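Local coordinates for protein N-acyl-D-glutamate deacylase (Bordetella bronchiseptica, PDB 3GIP) that hydrolyses the amide bond of N-acyl-D-glutamate, releasing D-glutamate and a carboxylate, as a zinc-containing member of the amidohydrolase superfamily, at residues A[302-307]-A[339-344]; A[316-321]-A[331-336]. One frame throughout, in Å; residues are numbered along the deposited sequence.

Interaction 1 (A[302-307]-A[339-344])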
ATOM      1  N   ILE A 302     -22.339  -8.184   2.882  1.00 13.34           N
ATOM      2  CA  ILE A 302     -21.566  -7.029   3.317  1.00 13.51           C
ATOM      3  C   ILE A 302     -21.325  -7.305   4.802  1.00 12.73           C
ATOM      4  O   ILE A 302     -22.272  -7.515   5.563  1.00 13.54           O
ATOM      5  CB  ILE A 302     -22.364  -5.719   3.121  1.00 14.07           C
ATOM      6  CG1 ILE A 302     -22.451  -5.401   1.624  1.00 13.42           C
ATOM      7  CG2 ILE A 302     -21.692  -4.568   3.873  1.00 13.50           C
ATOM      8  CD1 ILE A 302     -23.393  -4.244   1.291  1.00 12.44           C
ATOM      9  N   ARG A 303     -20.059  -7.335   5.207  1.00 13.56           N
ATOM     10  CA  ARG A 303     -19.713  -7.636   6.592  1.00 12.57           C
ATOM     11  C   ARG A 303     -19.038  -6.440   7.249  1.00 13.09           C
ATOM     12  O   ARG A 303     -18.053  -5.915   6.744  1.00 12.80           O
ATOM     13  CB  ARG A 303     -18.797  -8.871   6.645  1.00 14.02           C
ATOM     14  CG  ARG A 303     -18.553  -9.387   8.052  1.00 15.95           C
ATOM     15  CD  ARG A 303     -17.564 -10.543   8.085  1.00 15.82           C
ATOM     16  NE  ARG A 303     -18.164 -11.827   7.727  1.00 15.97           N
ATOM     17  CZ  ARG A 303     -17.483 -12.970   7.699  1.00 18.33           C
ATOM     18  NH1 ARG A 303     -16.191 -12.969   8.004  1.00 18.27           N
ATOM     19  NH2 ARG A 303     -18.086 -14.113   7.389  1.00 14.89           N
ATOM     20  N   ILE A 304     -19.578  -6.022   8.387  1.00 11.44           N
ATOM     21  CA  ILE A 304     -19.060  -4.861   9.103  1.00 12.35           C
ATOM     22  C   ILE A 304     -17.664  -5.061   9.693  1.00 12.20           C
ATOM     23  O   ILE A 304     -17.369  -6.089  10.295  1.00 12.71           O
ATOM     24  CB  ILE A 304     -20.050  -4.450  10.221  1.00 12.70           C
ATOM     25  CG1 ILE A 304     -21.449  -4.253   9.619  1.00 12.19           C
ATOM     26  CG2 ILE A 304     -19.581  -3.173  10.908  1.00 12.65           C
ATOM     27  CD1 ILE A 304     -21.504  -3.271   8.446  1.00 13.38           C
ATOM     28  N   THR A 305     -16.804  -4.063   9.501  1.00 12.13           N
ATOM     29  CA  THR A 305     -15.439  -4.102  10.025  1.00 12.05           C
ATOM     30  C   THR A 305     -15.314  -3.199  11.251  1.00 13.34           C
ATOM     31  O   THR A 305     -14.422  -3.376  12.083  1.00 14.58           O
ATOM     32  CB  THR A 305     -14.424  -3.645   8.964  1.00 13.07           C
ATOM     33  OG1 THR A 305     -14.839  -2.392   8.410  1.00 11.32           O
ATOM     34  CG2 THR A 305     -14.327  -4.674   7.849  1.00 12.60           C
ATOM     35  N   TRP A 306     -16.210  -2.220  11.340  1.00 12.09           N
ATOM     36  CA  TRP A 306     -16.256  -1.287  12.467  1.00 13.68           C
ATOM     37  C   TRP A 306     -17.487  -0.405  12.324  1.00 12.75           C
ATOM     38  O   TRP A 306     -18.010  -0.248  11.231  1.00 13.55           O
ATOM     39  CB  TRP A 306     -15.003  -0.394  12.524  1.00 14.81           C
ATOM     40  CG  TRP A 306     -14.825   0.540  11.350  1.00 15.18           C
ATOM     41  CD1 TRP A 306     -14.232   0.246  10.158  1.00 13.10           C
ATOM     42  CD2 TRP A 306     -15.253   1.910  11.255  1.00 14.73           C
ATOM     43  NE1 TRP A 306     -14.261   1.341   9.326  1.00 14.23           N
ATOM     44  CE2 TRP A 306     -14.881   2.376   9.974  1.00 14.11           C
ATOM     45  CE3 TRP A 306     -15.915   2.788  12.128  1.00 15.10           C
ATOM     46  CZ2 TRP A 306     -15.146   3.681   9.541  1.00 15.87           C
ATOM     47  CZ3 TRP A 306     -16.179   4.087  11.695  1.00 15.59           C
ATOM     48  CH2 TRP A 306     -15.793   4.520  10.414  1.00 15.80           C
ATOM     49  N   SER A 307     -17.956   0.146  13.440  1.00 13.80           N
ATOM     50  CA  SER A 307     -19.111   1.044  13.452  1.00 13.89           C
ATOM     51  C   SER A 307     -19.032   1.878  14.720  1.00 13.70           C
ATOM     52  O   SER A 307     -19.009   1.340  15.826  1.00 14.32           O
ATOM     53  CB  SER A 307     -20.433   0.271  13.447  1.00 13.11           C
ATOM     54  OG  SER A 307     -21.525   1.156  13.686  1.00 13.37           O
ATOM     55  N   ALA A 339     -19.213   3.759   9.498  1.00 15.04           N
ATOM     56  CA  ALA A 339     -18.766   2.382   9.644  1.00 14.25           C
ATOM     57  C   ALA A 339     -17.927   1.942   8.455  1.00 14.19           C
ATOM     58  O   ALA A 339     -17.729   2.694   7.504  1.00 14.72           O
ATOM     59  CB  ALA A 339     -19.976   1.462   9.783  1.00 15.67           C
ATOM     60  N   GLY A 340     -17.432   0.711   8.531  1.00 13.98           N
ATOM     61  CA  GLY A 340     -16.632   0.154   7.458  1.00 13.56           C
ATOM     62  C   GLY A 340     -17.149  -1.243   7.179  1.00 13.29           C
ATOM     63  O   GLY A 340     -17.883  -1.809   7.996  1.00 13.91           O
ATOM     64  N   ALA A 341     -16.774  -1.804   6.033  1.00 13.42           N
ATOM     65  CA  ALA A 341     -17.224  -3.144   5.679  1.00 12.97           C
ATOM     66  C   ALA A 341     -16.314  -3.827   4.677  1.00 12.95           C
ATOM     67  O   ALA A 341     -15.446  -3.199   4.066  1.00 16.13           O
ATOM     68  CB  ALA A 341     -18.636  -3.077   5.104  1.00 12.90           C
ATOM     69  N   ILE A 342     -16.522  -5.133   4.530  1.00 12.27           N
ATOM     70  CA  ILE A 342     -15.792  -5.938   3.568  1.00 11.97           C
ATOM     71  C   ILE A 342     -16.829  -6.291   2.511  1.00 12.24           C
ATOM     72  O   ILE A 342     -17.971  -6.637   2.833  1.00 12.93           O
ATOM     73  CB  ILE A 342     -15.235  -7.236   4.198  1.00 12.91           C
ATOM     74  CG1 ILE A 342     -14.100  -6.891   5.166  1.00 12.81           C
ATOM     75  CG2 ILE A 342     -14.737  -8.183   3.098  1.00 11.91           C
ATOM     76  CD1 ILE A 342     -13.606  -8.058   5.986  1.00 15.27           C
ATOM     77  N   TYR A 343     -16.425  -6.177   1.252  1.00 12.78           N
ATOM     78  CA  TYR A 343     -17.291  -6.452   0.118  1.00 11.94           C
ATOM     79  C   TYR A 343     -16.721  -7.629  -0.664  1.00 13.38           C
ATOM     80  O   TYR A 343     -15.704  -7.499  -1.339  1.00 12.67           O
ATOM     81  CB  TYR A 343     -17.360  -5.216  -0.784  1.00 12.48           C
ATOM     82  CG  TYR A 343     -17.847  -3.979  -0.068  1.00 12.29           C
ATOM     83  CD1 TYR A 343     -19.210  -3.728   0.084  1.00 12.65           C
ATOM     84  CD2 TYR A 343     -16.942  -3.065   0.475  1.00 13.94           C
ATOM     85  CE1 TYR A 343     -19.662  -2.594   0.756  1.00 14.22           C
ATOM     86  CE2 TYR A 343     -17.386  -1.928   1.152  1.00 13.43           C
ATOM     87  CZ  TYR A 343     -18.742  -1.699   1.285  1.00 13.97           C
ATOM     88  OH  TYR A 343     -19.182  -0.566   1.935  1.00 14.36           O
ATOM     89  N   PHE A 344     -17.377  -8.779  -0.555  1.00 13.53           N
ATOM     90  CA  PHE A 344     -16.943  -9.989  -1.248  1.00 12.76           C
ATOM     91  C   PHE A 344     -17.521  -9.920  -2.652  1.00 14.01           C
ATOM     92  O   PHE A 344     -18.581 -10.478  -2.925  1.00 14.13           O
ATOM     93  CB  PHE A 344     -17.468 -11.205  -0.480  1.00 11.61           C
ATOM     94  CG  PHE A 344     -16.921 -11.304   0.915  1.00 11.44           C
ATOM     95  CD1 PHE A 344     -15.612 -11.735   1.130  1.00 11.54           C
ATOM     96  CD2 PHE A 344     -17.690 -10.920   2.012  1.00 12.37           C
ATOM     97  CE1 PHE A 344     -15.077 -11.783   2.411  1.00 11.12           C
ATOM     98  CE2 PHE A 344     -17.161 -10.963   3.301  1.00 12.38           C
ATOM     99  CZ  PHE A 344     -15.852 -11.396   3.501  1.00 11.48           C
TER
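Strands 303-307 and 339-343 run antiparallel in a three-stranded sheet, where 339-343 is the middle strand, and the line of bonds joining them bends at Thr305. Arg303 and Ile342 form a hydrogen-bonded pair. Arg303 N donates to Ile342 O at 3.2 Å and Arg303 O accepts from Ile342 N at 2.8 Å, both donors lying in the carbonyl plane. At the corner, Thr305 N reaches Gly340 O at 2.9 Å, but from well above the carbonyl plane, and beyond it Gly340 N bonds to Trp306 O.

The indole of Trp306 folds back over the middle strand. Its CG stands between the backbone N and the carbonyl carbon (chi1 64°), which lays one ring face against the Ala339-Gly340 peptide. Ala339 CA sits 3.5 Å from the centroid of the six-membered ring, only 4° off its normal, a CH-pi contact, while the absence of a side chain on Gly340 lets its CA come within 3.2 Å of Trp306 NE1. Alongside, Thr305 CG2 presses crosswise on Ile342 CG1 at 3.5 Å, tighter than usual for two carbons.

On the face that carries Ala341, its CB meets Ile302 CG2 at 3.6 Å. Ile302 CG1 lies obliquely against the Tyr343 ring at CD1. The phenol oxygen of Tyr343 is hydrogen-bonded to Ile290 O at the end of strand 287-290, which flanks the middle strand, and to Ile292 N just after it. Over the Arg303 side, Phe344 turns its ring edge to Arg303 CB, while Arg303 NH2 bonds Tyr317 OH. The whole is a small three-stranded antiparallel sheet beside the barrel-type amidohydrolase core, its outer strand 303-307 turning a corner at Thr305.

Interaction 2 (A[316-321]-A[331-336])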
ATOM      1  N   GLU A 316     -20.413  -8.738  11.833  1.00 12.45           N
ATOM      2  CA  GLU A 316     -21.755  -9.165  11.444  1.00 11.54           C
ATOM      3  C   GLU A 316     -22.135  -8.784  10.014  1.00 12.17           C
ATOM      4  O   GLU A 316     -21.594  -7.836   9.446  1.00 11.35           O
ATOM      5  CB  GLU A 316     -22.782  -8.577  12.422  1.00 11.89           C
ATOM      6  CG  GLU A 316     -22.582  -9.052  13.854  1.00 12.10           C
ATOM      7  CD  GLU A 316     -23.576  -8.458  14.843  1.00 13.82           C
ATOM      8  OE1 GLU A 316     -24.434  -7.646  14.439  1.00 13.95           O
ATOM      9  OE2 GLU A 316     -23.493  -8.810  16.040  1.00 14.97           O
ATOM     10  N   TYR A 317     -23.060  -9.547   9.436  1.00 11.04           N
ATOM     11  CA  TYR A 317     -23.551  -9.295   8.084  1.00 12.23           C
ATOM     12  C   TYR A 317     -24.639  -8.232   8.129  1.00 11.23           C
ATOM     13  O   TYR A 317     -25.504  -8.257   9.011  1.00 12.11           O
ATOM     14  CB  TYR A 317     -24.168 -10.559   7.476  1.00 12.04           C
ATOM     15  CG  TYR A 317     -23.187 -11.640   7.100  1.00 11.20           C
ATOM     16  CD1 TYR A 317     -22.151 -11.390   6.203  1.00 12.23           C
ATOM     17  CD2 TYR A 317     -23.319 -12.931   7.614  1.00 13.17           C
ATOM     18  CE1 TYR A 317     -21.267 -12.399   5.818  1.00 11.70           C
ATOM     19  CE2 TYR A 317     -22.439 -13.949   7.238  1.00 13.05           C
ATOM     20  CZ  TYR A 317     -21.420 -13.673   6.341  1.00 13.09           C
ATOM     21  OH  TYR A 317     -20.549 -14.670   5.965  1.00 13.31           O
ATOM     22  N   LEU A 318     -24.607  -7.316   7.165  1.00 12.11           N
ATOM     23  CA  LEU A 318     -25.604  -6.255   7.087  1.00 11.81           C
ATOM     24  C   LEU A 318     -27.020  -6.831   7.046  1.00 13.65           C
ATOM     25  O   LEU A 318     -27.931  -6.292   7.673  1.00 13.30           O
ATOM     26  CB  LEU A 318     -25.361  -5.391   5.845  1.00 12.97           C
ATOM     27  CG  LEU A 318     -26.348  -4.243   5.595  1.00 12.50           C
ATOM     28  CD1 LEU A 318     -26.261  -3.242   6.739  1.00 14.87           C
ATOM     29  CD2 LEU A 318     -26.032  -3.570   4.266  1.00 13.50           C
ATOM     30  N   ALA A 319     -27.211  -7.924   6.310  1.00 13.01           N
ATOM     31  CA  ALA A 319     -28.537  -8.530   6.217  1.00 13.76           C
ATOM     32  C   ALA A 319     -29.032  -9.058   7.559  1.00 14.09           C
ATOM     33  O   ALA A 319     -30.225  -8.980   7.853  1.00 15.63           O
ATOM     34  CB  ALA A 319     -28.537  -9.653   5.181  1.00 12.67           C
ATOM     35  N   ASP A 320     -28.123  -9.594   8.372  1.00 14.27           N
ATOM     36  CA  ASP A 320     -28.497 -10.119   9.685  1.00 13.69           C
ATOM     37  C   ASP A 320     -28.847  -8.974  10.624  1.00 12.63           C
ATOM     38  O   ASP A 320     -29.782  -9.076  11.419  1.00 13.44           O
ATOM     39  CB  ASP A 320     -27.356 -10.939  10.303  1.00 14.82           C
ATOM     40  CG  ASP A 320     -27.133 -12.264   9.601  1.00 17.09           C
ATOM     41  OD1 ASP A 320     -28.004 -12.686   8.809  1.00 17.61           O
ATOM     42  OD2 ASP A 320     -26.085 -12.894   9.858  1.00 15.73           O
ATOM     43  N   ILE A 321     -28.087  -7.888  10.536  1.00 12.03           N
ATOM     44  CA  ILE A 321     -28.332  -6.725  11.378  1.00 12.32           C
ATOM     45  C   ILE A 321     -29.702  -6.146  11.040  1.00 12.92           C
ATOM     46  O   ILE A 321     -30.515  -5.886  11.930  1.00 13.56           O
ATOM     47  CB  ILE A 321     -27.256  -5.648  11.151  1.00 12.26           C
ATOM     48  CG1 ILE A 321     -25.891  -6.188  11.579  1.00 12.45           C
ATOM     49  CG2 ILE A 321     -27.610  -4.387  11.938  1.00 12.79           C
ATOM     50  CD1 ILE A 321     -24.715  -5.318  11.147  1.00 12.12           C
ATOM     51  N   THR A 331     -31.419   1.115   5.300  1.00 16.90           N
ATOM     52  CA  THR A 331     -31.708   1.826   6.538  1.00 16.74           C
ATOM     53  C   THR A 331     -30.722   1.401   7.620  1.00 16.59           C
ATOM     54  O   THR A 331     -30.205   2.233   8.359  1.00 17.95           O
ATOM     55  CB  THR A 331     -33.143   1.534   7.014  1.00 18.07           C
ATOM     56  OG1 THR A 331     -34.069   2.071   6.060  1.00 19.45           O
ATOM     57  CG2 THR A 331     -33.404   2.161   8.380  1.00 18.06           C
ATOM     58  N   ALA A 332     -30.463   0.101   7.709  1.00 17.40           N
ATOM     59  CA  ALA A 332     -29.528  -0.404   8.705  1.00 15.85           C
ATOM     60  C   ALA A 332     -28.141   0.180   8.453  1.00 15.41           C
ATOM     61  O   ALA A 332     -27.450   0.578   9.390  1.00 15.96           O
ATOM     62  CB  ALA A 332     -29.473  -1.930   8.654  1.00 14.44           C
ATOM     63  N   ALA A 333     -27.736   0.232   7.187  1.00 14.62           N
ATOM     64  CA  ALA A 333     -26.424   0.773   6.835  1.00 14.99           C
ATOM     65  C   ALA A 333     -26.313   2.227   7.281  1.00 15.03           C
ATOM     66  O   ALA A 333     -25.270   2.659   7.770  1.00 15.90           O
ATOM     67  CB  ALA A 333     -26.194   0.664   5.325  1.00 15.66           C
ATOM     68  N   ARG A 334     -27.392   2.983   7.110  1.00 15.80           N
ATOM     69  CA  ARG A 334     -27.392   4.383   7.511  1.00 17.27           C
ATOM     70  C   ARG A 334     -27.297   4.527   9.028  1.00 17.03           C
ATOM     71  O   ARG A 334     -26.652   5.449   9.527  1.00 18.00           O
ATOM     72  CB  ARG A 334     -28.648   5.077   6.985  1.00 18.78           C
ATOM     73  CG  ARG A 334     -28.652   5.217   5.473  1.00 22.87           C
ATOM     74  CD  ARG A 334     -29.993   5.694   4.944  1.00 26.01           C
ATOM     75  NE  ARG A 334     -29.978   5.817   3.490  1.00 30.17           N
ATOM     76  CZ  ARG A 334     -31.070   5.907   2.736  1.00 31.83           C
ATOM     77  NH1 ARG A 334     -32.271   5.885   3.298  1.00 33.81           N
ATOM     78  NH2 ARG A 334     -30.959   6.019   1.419  1.00 33.37           N
ATOM     79  N   ARG A 335     -27.928   3.614   9.762  1.00 16.05           N
ATOM     80  CA  ARG A 335     -27.889   3.669  11.220  1.00 16.07           C
ATOM     81  C   ARG A 335     -26.518   3.279  11.757  1.00 14.44           C
ATOM     82  O   ARG A 335     -26.134   3.685  12.854  1.00 16.04           O
ATOM     83  CB  ARG A 335     -28.948   2.744  11.826  1.00 15.87           C
ATOM     84  CG  ARG A 335     -30.380   3.150  11.542  1.00 18.07           C
ATOM     85  CD  ARG A 335     -31.340   2.234  12.287  1.00 18.18           C
ATOM     86  NE  ARG A 335     -32.734   2.465  11.921  1.00 21.26           N
ATOM     87  CZ  ARG A 335     -33.748   1.736  12.374  1.00 21.01           C
ATOM     88  NH1 ARG A 335     -33.521   0.733  13.214  1.00 20.83           N
ATOM     89  NH2 ARG A 335     -34.990   1.998  11.984  1.00 22.59           N
ATOM     90  N   LEU A 336     -25.786   2.485  10.979  1.00 13.80           N
ATOM     91  CA  LEU A 336     -24.454   2.029  11.366  1.00 14.31           C
ATOM     92  C   LEU A 336     -23.374   3.079  11.137  1.00 15.11           C
ATOM     93  O   LEU A 336     -22.285   2.990  11.705  1.00 14.52           O
ATOM     94  CB  LEU A 336     -24.088   0.766  10.580  1.00 14.79           C
ATOM     95  CG  LEU A 336     -24.820  -0.522  10.956  1.00 14.44           C
ATOM     96  CD1 LEU A 336     -24.614  -1.565   9.863  1.00 15.14           C
ATOM     97  CD2 LEU A 336     -24.307  -1.031  12.297  1.00 16.36           C
TER
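Leu318 and Leu336 meet through their CD1 methyls, 3.9 Å apart, where the start of helix 318-325 faces residues 332-336 of helix 329-336. The packed side is wholly apolar and no hydrogen bond crosses it. Leu318 does most of the touching with a single branch: CG stands anti to the backbone N (chi1 179°), and the second torsion (chi2 63°) turns CD1 to the other helix, where it lies 4.0 Å from Ala332 CB and 3.8 Å from Ala333 N. The small alanine side chains let this methyl settle against the helix backbone itself, and the backbones come close, Leu318 CA to Ala333 CA being 7.1 Å. Leu336 approaches obliquely to Leu318, and the same CD1 of Leu336 also meets Ile321 CD1 at 4.0 Å, these two side chains reaching toward each other tip to tip. One leucine methyl thus bridges two residues a helical turn apart on the facing helix. The side chains of Ala332 and Leu336 also touch Trp325, further along helix 318-325.

The outer side is quite different. Ala319, Asp320, Arg334 and Arg335 are exposed and make no contact across the two segments. Polar groups near the helix starts find other partners: Glu316 OE1 forms a salt bridge with Arg324, and Thr331 N is bonded to Asp328 OD1. Tyr317 occupies the N-cap position of helix 318-325, and its backbone O accepts from Ile321 N at 3.0 Å. With leucine and isoleucine set against alanine inside and charged residues outside, these are two short amphipathic helices, joined by the brief link 326-328 and touching through their apolar inner faces.

How the interactions relate
Interaction 2 lies within the chain excursion that leaves strand 303-307 and returns along 339-343, so the sheet of interaction 1 carries the helix pair; their centres are about 9 Å apart. Two probable hydrogen bonds join them, Ser307 OG to Leu336 O and Ile302 O to Leu318 N, both 2.8 Å, and Ile304 CG1 packs on Ile321 CD1 at 3.8 Å. The sheet is nearer the active site: the side chain of Tyr343 is about 11 Å from the zinc ion, whose protein ligands are Cys95, His218 and His248, and about 4 Å from a bound formate, probably from the crystallisation medium. The helices lie further out, about 29 Å from the chain centre against 19 Å for the sheet.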